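Local atomic coordinates of Red carotenoid protein (RCP) (Nostoc sp., PDB entry 5FCY), a protein that binds beta-carotene inside a small, soluble, all-helical domain and probably serves in photoprotection of the cyanobacterial cell. Residues 25-30 / 100-105; 77-82 / 147-152. All coordinates share one frame; numbering follows the deposited sequence.

Contact 1: 25-30 / 100-105; sequences EQLALF and LFWYLL. With BCR (beta-carotene), chain B.
Phe30 and Trp102 meet in the carotenoid pocket of the all-helical fold shared with the N-terminal domain of the orange carotenoid protein, where helices 23-35 and 95-110 flank the beta-carotene polyene. The contact illustrates how two helices can be joined largely through what lies between them: only 144 Å² is buried directly, and the nearest CA atoms, those of Phe30 and Trp102, are still 9.3 Å apart. Followed outward, Phe30 lays itself along the chromophore. CB and CG approach C14 of the polyene, CD1 and CD2 on the two sides of the ring reach C16 and C14, and CE1 touches the methyl carbon C36 of the carotenoid at 3.5 Å. CZ closes the ring against C16, which sits above the ring centre, so the flat phenyl face rests on the conjugated chain. CE2 meets CD2 of Trp102 at 3.7 Å. The two rings come together obliquely: the phenyl and six-membered indole rings are inclined by 58°, their centroids 5.5 Å apart. Trp102 has CG beside its backbone N (chi1 -84°), which carries the indole into the space between the helices; its NE1 is hydrogen-bonded to the hydroxyl of Tyr90, which anchors the pyrrole side. CD1 of Leu105, from the same helix as Trp102, lies over one face of the indole, while the carotenoid methyl C35 comes in at the indole edge. Leu27 approaches across the end of the six-membered ring, and its CB also packs on C10 of the polyene. The methyl CD2 of Leu27 ends 3.7 Å from CZ3 of Trp102, with CH2 almost as near.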
loop_
_atom_site.group_PDB
_atom_site.type_symbol
_atom_site.label_atom_id
_atom_site.label_comp_id
_atom_site.label_asym_id
_atom_site.label_seq_id
_atom_site.Cartn_x
_atom_site.Cartn_y
_atom_site.Cartn_z
ATOM N N GLU A 25 -3.917 9.420 -4.305
ATOM C CA GLU A 25 -3.409 10.094 -3.115
ATOM C C GLU A 25 -3.027 9.085 -2.039
ATOM O O GLU A 25 -2.012 9.250 -1.352
ATOM C CB GLU A 25 -4.459 11.072 -2.586
ATOM C CG GLU A 25 -3.957 12.010 -1.503
ATOM C CD GLU A 25 -2.989 13.047 -2.036
ATOM O OE1 GLU A 25 -2.729 13.046 -3.257
ATOM O OE2 GLU A 25 -2.490 13.864 -1.235
ATOM N N GLN A 26 -3.833 8.032 -1.877
ATOM C CA GLN A 26 -3.511 6.985 -0.913
ATOM C C GLN A 26 -2.190 6.316 -1.263
ATOM O O GLN A 26 -1.330 6.118 -0.397
ATOM C CB GLN A 26 -4.635 5.947 -0.867
ATOM C CG GLN A 26 -5.933 6.440 -0.240
ATOM C CD GLN A 26 -6.945 5.327 -0.015
ATOM O OE1 GLN A 26 -6.633 4.299 0.585
ATOM N NE2 GLN A 26 -8.165 5.531 -0.498
ATOM N N LEU A 27 -2.017 5.950 -2.534
ATOM C CA LEU A 27 -0.785 5.296 -2.955
ATOM C C LEU A 27 0.414 6.215 -2.771
ATOM O O LEU A 27 1.512 5.756 -2.432
ATOM C CB LEU A 27 -0.910 4.851 -4.413
ATOM C CG LEU A 27 -1.775 3.613 -4.649
ATOM C CD1 LEU A 27 -2.250 3.549 -6.092
ATOM C CD2 LEU A 27 -1.001 2.355 -4.284
ATOM N N ALA A 28 0.225 7.519 -2.984
ATOM C CA ALA A 28 1.318 8.467 -2.795
ATOM C C ALA A 28 1.743 8.517 -1.334
ATOM O O ALA A 28 2.937 8.467 -1.020
ATOM C CB ALA A 28 0.902 9.855 -3.283
ATOM N N LEU A 29 0.772 8.616 -0.425
ATOM C CA LEU A 29 1.087 8.623 0.999
ATOM C C LEU A 29 1.842 7.359 1.394
ATOM O O LEU A 29 2.851 7.419 2.105
ATOM C CB LEU A 29 -0.199 8.760 1.812
ATOM C CG LEU A 29 -0.040 8.785 3.331
ATOM C CD1 LEU A 29 0.771 9.989 3.764
ATOM C CD2 LEU A 29 -1.403 8.790 3.994
ATOM N N PHE A 30 1.366 6.202 0.932
ATOM C CA PHE A 30 2.022 4.938 1.256
ATOM C C PHE A 30 3.458 4.920 0.742
ATOM O O PHE A 30 4.353 4.378 1.397
ATOM C CB PHE A 30 1.219 3.777 0.656
ATOM C CG PHE A 30 1.264 2.488 1.450
ATOM C CD1 PHE A 30 1.683 2.450 2.769
ATOM C CD2 PHE A 30 0.865 1.303 0.855
ATOM C CE1 PHE A 30 1.698 1.258 3.471
ATOM C CE2 PHE A 30 0.887 0.112 1.551
ATOM C CZ PHE A 30 1.306 0.090 2.860
ATOM N N LEU A 100 3.624 -7.639 3.618
ATOM C CA LEU A 100 4.857 -8.012 2.932
ATOM C C LEU A 100 4.721 -7.815 1.429
ATOM O O LEU A 100 5.653 -7.342 0.769
ATOM C CB LEU A 100 5.216 -9.464 3.248
ATOM C CG LEU A 100 5.525 -9.788 4.710
ATOM C CD1 LEU A 100 5.568 -11.292 4.919
ATOM C CD2 LEU A 100 6.837 -9.155 5.134
ATOM N N PHE A 101 3.569 -8.185 0.870
ATOM C CA PHE A 101 3.313 -7.947 -0.547
ATOM C C PHE A 101 3.473 -6.473 -0.891
ATOM O O PHE A 101 4.121 -6.120 -1.884
ATOM C CB PHE A 101 1.912 -8.434 -0.907
ATOM C CG PHE A 101 1.430 -7.951 -2.245
ATOM C CD1 PHE A 101 1.906 -8.520 -3.414
ATOM C CD2 PHE A 101 0.495 -6.934 -2.334
ATOM C CE1 PHE A 101 1.464 -8.080 -4.646
ATOM C CE2 PHE A 101 0.047 -6.491 -3.563
ATOM C CZ PHE A 101 0.533 -7.064 -4.721
ATOM N N TRP A 102 2.885 -5.591 -0.082
ATOM C CA TRP A 102 3.003 -4.164 -0.350
ATOM C C TRP A 102 4.439 -3.682 -0.191
ATOM O O TRP A 102 4.836 -2.708 -0.840
ATOM C CB TRP A 102 2.061 -3.377 0.561
ATOM C CG TRP A 102 0.669 -3.309 0.026
ATOM C CD1 TRP A 102 -0.402 -4.047 0.429
ATOM C CD2 TRP A 102 0.198 -2.458 -1.027
ATOM N NE1 TRP A 102 -1.515 -3.707 -0.304
ATOM C CE2 TRP A 102 -1.172 -2.734 -1.204
ATOM C CE3 TRP A 102 0.802 -1.488 -1.833
ATOM C CZ2 TRP A 102 -1.947 -2.077 -2.154
ATOM C CZ3 TRP A 102 0.030 -0.835 -2.777
ATOM C CH2 TRP A 102 -1.329 -1.132 -2.929
ATOM N N TYR A 103 5.231 -4.343 0.654
ATOM C CA TYR A 103 6.645 -3.996 0.759
ATOM C C TYR A 103 7.396 -4.364 -0.516
ATOM O O TYR A 103 8.151 -3.551 -1.060
ATOM C CB TYR A 103 7.276 -4.694 1.964
ATOM C CG TYR A 103 8.749 -4.393 2.108
ATOM C CD1 TYR A 103 9.182 -3.149 2.543
ATOM C CD2 TYR A 103 9.705 -5.350 1.799
ATOM C CE1 TYR A 103 10.530 -2.864 2.671
ATOM C CE2 TYR A 103 11.056 -5.075 1.924
ATOM C CZ TYR A 103 11.462 -3.831 2.362
ATOM O OH TYR A 103 12.805 -3.547 2.491
ATOM N N LEU A 104 7.206 -5.593 -1.003
ATOM C CA LEU A 104 7.883 -6.024 -2.222
ATOM C C LEU A 104 7.509 -5.149 -3.410
ATOM O O LEU A 104 8.308 -4.997 -4.341
ATOM C CB LEU A 104 7.552 -7.485 -2.519
ATOM C CG LEU A 104 7.898 -8.492 -1.419
ATOM C CD1 LEU A 104 7.584 -9.899 -1.886
ATOM C CD2 LEU A 104 9.358 -8.379 -1.003
ATOM N N LEU A 105 6.301 -4.578 -3.408
ATOM C CA LEU A 105 5.943 -3.617 -4.444
ATOM C C LEU A 105 6.823 -2.379 -4.363
ATOM O O LEU A 105 7.292 -1.874 -5.388
ATOM C CB LEU A 105 4.472 -3.222 -4.321
ATOM C CG LEU A 105 3.411 -4.283 -4.606
ATOM C CD1 LEU A 105 2.031 -3.681 -4.404
ATOM C CD2 LEU A 105 3.547 -4.848 -6.011
HETATM C C1 BCR B . 0.767 7.036 -10.462
HETATM C C2 BCR B . 0.709 8.477 -10.963
HETATM C C3 BCR B . -0.282 9.358 -10.210
HETATM C C4 BCR B . -0.381 8.963 -8.742
HETATM C C5 BCR B . 0.820 8.144 -8.340
HETATM C C6 BCR B . 1.033 6.990 -8.969
HETATM C C7 BCR B . 1.501 5.718 -8.325
HETATM C C8 BCR B . 1.767 5.523 -7.017
HETATM C C9 BCR B . 2.224 4.200 -6.494
HETATM C C10 BCR B . 2.525 4.082 -5.175
HETATM C C11 BCR B . 2.980 2.843 -4.517
HETATM C C33 BCR B . 1.746 8.693 -7.308
HETATM C C31 BCR B . 1.852 6.320 -11.264
HETATM C C32 BCR B . -0.587 6.398 -10.720
HETATM C C34 BCR B . 2.336 3.052 -7.463
HETATM C C12 BCR B . 3.231 2.832 -3.197
HETATM C C13 BCR B . 3.683 1.615 -2.473
HETATM C C14 BCR B . 3.921 1.697 -1.136
HETATM C C15 BCR B . 4.364 0.579 -0.290
HETATM C C16 BCR B . 4.600 0.735 1.021
HETATM C C17 BCR B . 5.043 -0.419 1.819
HETATM C C18 BCR B . 5.317 -0.371 3.138
HETATM C C19 BCR B . 5.741 -1.637 3.794
HETATM C C20 BCR B . 5.970 -1.766 5.107
HETATM C C21 BCR B . 6.378 -3.067 5.657
HETATM C C22 BCR B . 6.657 -3.258 6.961
HETATM C C23 BCR B . 7.088 -4.619 7.390
HETATM C C24 BCR B . 7.496 -4.901 8.634
HETATM C C25 BCR B . 7.948 -6.254 9.073
HETATM C C26 BCR B . 8.053 -7.304 8.257
HETATM C C27 BCR B . 7.252 -8.546 8.571
HETATM C C28 BCR B . 6.996 -8.609 10.071
HETATM C C29 BCR B . 8.148 -7.991 10.854
HETATM C C30 BCR B . 8.331 -6.512 10.515
HETATM C C35 BCR B . 3.838 0.346 -3.264
HETATM C C36 BCR B . 5.186 0.932 3.877
HETATM C C37 BCR B . 6.544 -2.085 7.894
HETATM C C38 BCR B . 9.019 -7.313 7.099
HETATM C C39 BCR B . 9.790 -6.112 10.686
HETATM C C40 BCR B . 7.477 -5.694 11.478
#

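Contact 2: 77-82 / 147-152; sequences DLIRRV and RDYVSP
Arg81 reaches across to Pro152, bridging the turn that follows helix 68-79 and the chain leaving helix 139-150. The pairing shows how a helix terminus can place a long side chain: Arg81 takes positive phi (61°) in a Schellman motif, in which Val82 N bonds to Asp77 O at 2.9 Å and a weak bond links Arg81 N to Leu78 O. From there the side chain bends twice, at chi2 (80°) and again at chi3, and this double bend lays the guanidinium against the proline. The carbonyl of Pro152 lies over one guanidinium face, with its O 3.0 Å from Arg81 NE; the angle is too poor for a hydrogen bond. NH2 instead lies beside the pyrrolidine ring, next to CB and CG of Pro152. NH1 of Arg81 donates to a water at 2.9 Å, which in turn donates to Tyr149 O at 3.0 Å.

Deeper in, the touch is slighter. Ile79 is extended, CD1 anti to CA (chi2 180°), and that methyl comes to 3.8 Å from the hydroxyl oxygen of Tyr149. Tyr149 has CG anti to its backbone N, a rotamer that sends the phenol toward Ile79, and its OH is hydrogen-bonded to OE1 of Gln26. Helix 23-35 thus meets the buried side of the contact, where Ile79 packs on Gln26 and Leu27, while Leu78 rests on Trp102 of helix 95-110.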
loop_
_atom_site.group_PDB
_atom_site.type_symbol
_atom_site.label_atom_id
_atom_site.label_comp_id
_atom_site.label_asym_id
_atom_site.label_seq_id
_atom_site.Cartn_x
_atom_site.Cartn_y
_atom_site.Cartn_z
ATOM N N ASP A 77 -7.081 -1.225 -7.874
ATOM C CA ASP A 77 -8.167 -2.178 -7.685
ATOM C C ASP A 77 -8.139 -2.802 -6.294
ATOM O O ASP A 77 -9.191 -3.169 -5.760
ATOM C CB ASP A 77 -8.095 -3.267 -8.755
ATOM C CG ASP A 77 -8.529 -2.772 -10.126
ATOM O OD1 ASP A 77 -9.284 -1.780 -10.199
ATOM O OD2 ASP A 77 -8.117 -3.382 -11.134
ATOM N N LEU A 78 -6.955 -2.934 -5.691
ATOM C CA LEU A 78 -6.885 -3.459 -4.331
ATOM C C LEU A 78 -7.444 -2.457 -3.330
ATOM O O LEU A 78 -8.123 -2.842 -2.371
ATOM C CB LEU A 78 -5.443 -3.823 -3.972
ATOM C CG LEU A 78 -4.773 -4.934 -4.786
ATOM C CD1 LEU A 78 -3.396 -5.233 -4.220
ATOM C CD2 LEU A 78 -5.622 -6.195 -4.830
ATOM N N ILE A 79 -7.173 -1.166 -3.535
ATOM C CA ILE A 79 -7.695 -0.150 -2.629
ATOM C C ILE A 79 -9.193 0.030 -2.836
ATOM O O ILE A 79 -9.926 0.334 -1.888
ATOM C CB ILE A 79 -6.925 1.172 -2.816
ATOM C CG1 ILE A 79 -5.461 0.985 -2.398
ATOM C CG2 ILE A 79 -7.582 2.303 -2.013
ATOM C CD1 ILE A 79 -4.592 2.222 -2.541
ATOM N N ARG A 80 -9.674 -0.157 -4.064
ATOM C CA ARG A 80 -11.091 -0.018 -4.373
ATOM C C ARG A 80 -11.897 -1.279 -4.078
ATOM O O ARG A 80 -13.113 -1.278 -4.296
ATOM C CB ARG A 80 -11.272 0.351 -5.848
ATOM C CG ARG A 80 -10.505 1.577 -6.312
ATOM C CD ARG A 80 -10.344 1.555 -7.828
ATOM N NE ARG A 80 -9.634 2.723 -8.338
ATOM C CZ ARG A 80 -9.523 3.031 -9.627
ATOM N NH1 ARG A 80 -10.080 2.257 -10.551
ATOM N NH2 ARG A 80 -8.860 4.117 -9.999
ATOM N N ARG A 81 -11.261 -2.348 -3.598
ATOM C CA ARG A 81 -11.948 -3.608 -3.314
ATOM C C ARG A 81 -12.583 -4.207 -4.571
ATOM O O ARG A 81 -13.622 -4.869 -4.500
ATOM C CB ARG A 81 -13.008 -3.430 -2.219
ATOM C CG ARG A 81 -12.527 -3.689 -0.799
ATOM C CD ARG A 81 -11.766 -2.515 -0.212
ATOM N NE ARG A 81 -11.985 -2.402 1.228
ATOM C CZ ARG A 81 -11.360 -1.535 2.019
ATOM N NH1 ARG A 81 -10.458 -0.698 1.519
ATOM N NH2 ARG A 81 -11.637 -1.507 3.317
ATOM N N VAL A 82 -11.967 -3.991 -5.735
ATOM C CA VAL A 82 -12.499 -4.546 -6.973
ATOM C C VAL A 82 -12.436 -6.068 -6.922
ATOM O O VAL A 82 -11.516 -6.660 -6.343
ATOM C CB VAL A 82 -11.733 -4.004 -8.192
ATOM C CG1 VAL A 82 -12.271 -4.609 -9.489
ATOM C CG2 VAL A 82 -11.824 -2.499 -8.238
ATOM N N ARG A 147 -0.701 -2.669 8.853
ATOM C CA ARG A 147 -1.426 -3.930 8.753
ATOM C C ARG A 147 -2.927 -3.696 8.644
ATOM O O ARG A 147 -3.603 -4.332 7.827
ATOM C CB ARG A 147 -1.110 -4.814 9.957
ATOM C CG ARG A 147 0.316 -5.343 9.975
ATOM C CD ARG A 147 0.593 -6.204 11.201
ATOM N NE ARG A 147 -0.344 -7.322 11.312
ATOM C CZ ARG A 147 -1.461 -7.312 12.037
ATOM N NH1 ARG A 147 -1.807 -6.239 12.740
ATOM N NH2 ARG A 147 -2.242 -8.386 12.062
ATOM N N ASP A 148 -3.469 -2.786 9.457
ATOM C CA ASP A 148 -4.903 -2.522 9.412
ATOM C C ASP A 148 -5.299 -1.782 8.142
ATOM O O ASP A 148 -6.429 -1.932 7.666
ATOM C CB ASP A 148 -5.332 -1.719 10.641
ATOM C CG ASP A 148 -4.986 -2.412 11.943
ATOM O OD1 ASP A 148 -4.938 -3.661 11.967
ATOM O OD2 ASP A 148 -4.762 -1.704 12.945
ATOM N N TYR A 149 -4.392 -0.980 7.582
ATOM C CA TYR A 149 -4.704 -0.240 6.364
ATOM C C TYR A 149 -4.797 -1.174 5.161
ATOM O O TYR A 149 -5.736 -1.080 4.363
ATOM C CB TYR A 149 -3.654 0.851 6.136
ATOM C CG TYR A 149 -3.713 1.495 4.772
ATOM C CD1 TYR A 149 -4.870 2.115 4.322
ATOM C CD2 TYR A 149 -2.605 1.496 3.938
ATOM C CE1 TYR A 149 -4.925 2.704 3.078
ATOM C CE2 TYR A 149 -2.650 2.083 2.693
ATOM C CZ TYR A 149 -3.813 2.686 2.268
ATOM O OH TYR A 149 -3.870 3.276 1.028
ATOM N N VAL A 150 -3.838 -2.094 5.019
ATOM C CA VAL A 150 -3.835 -3.004 3.877
ATOM C C VAL A 150 -4.698 -4.241 4.101
ATOM O O VAL A 150 -5.071 -4.908 3.125
ATOM C CB VAL A 150 -2.401 -3.446 3.525
ATOM C CG1 VAL A 150 -1.516 -2.235 3.273
ATOM C CG2 VAL A 150 -1.808 -4.333 4.620
ATOM N N SER A 151 -5.032 -4.563 5.348
ATOM C CA SER A 151 -5.761 -5.797 5.629
ATOM C C SER A 151 -7.082 -5.895 4.880
ATOM O O SER A 151 -7.358 -6.961 4.300
ATOM C CB SER A 151 -5.986 -5.928 7.138
ATOM O OG SER A 151 -6.897 -6.976 7.414
ATOM N N PRO A 152 -7.941 -4.875 4.858
ATOM C CA PRO A 152 -9.236 -5.012 4.183
ATOM C C PRO A 152 -9.208 -4.736 2.688
ATOM O O PRO A 152 -10.279 -4.663 2.079
ATOM C CB PRO A 152 -10.100 -3.979 4.918
ATOM C CG PRO A 152 -9.147 -2.903 5.279
ATOM C CD PRO A 152 -7.837 -3.591 5.580
HETATM O O HOH W 1 -8.245 0.014 3.244
#

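Contacts 1 and 2 have centres 11 Å apart in a single helical domain, and their segments alternate along the chain: 25-30, 77-82, 100-105, 147-152. Helices 23-35 and 95-110 make the first contact beside the polyene, close to the centre of the chain; helices 68-79 and 139-150 make the second with their C-terminal ends, farther out. The two pairs interlock directly: CG1 of Val150 packs against both CD1 of Trp102 and CZ of Phe30. Val150 and Tyr149 thus form a second layer behind aromatic side chains of the carotenoid pocket, connecting its wall to the more exposed turn at Arg81.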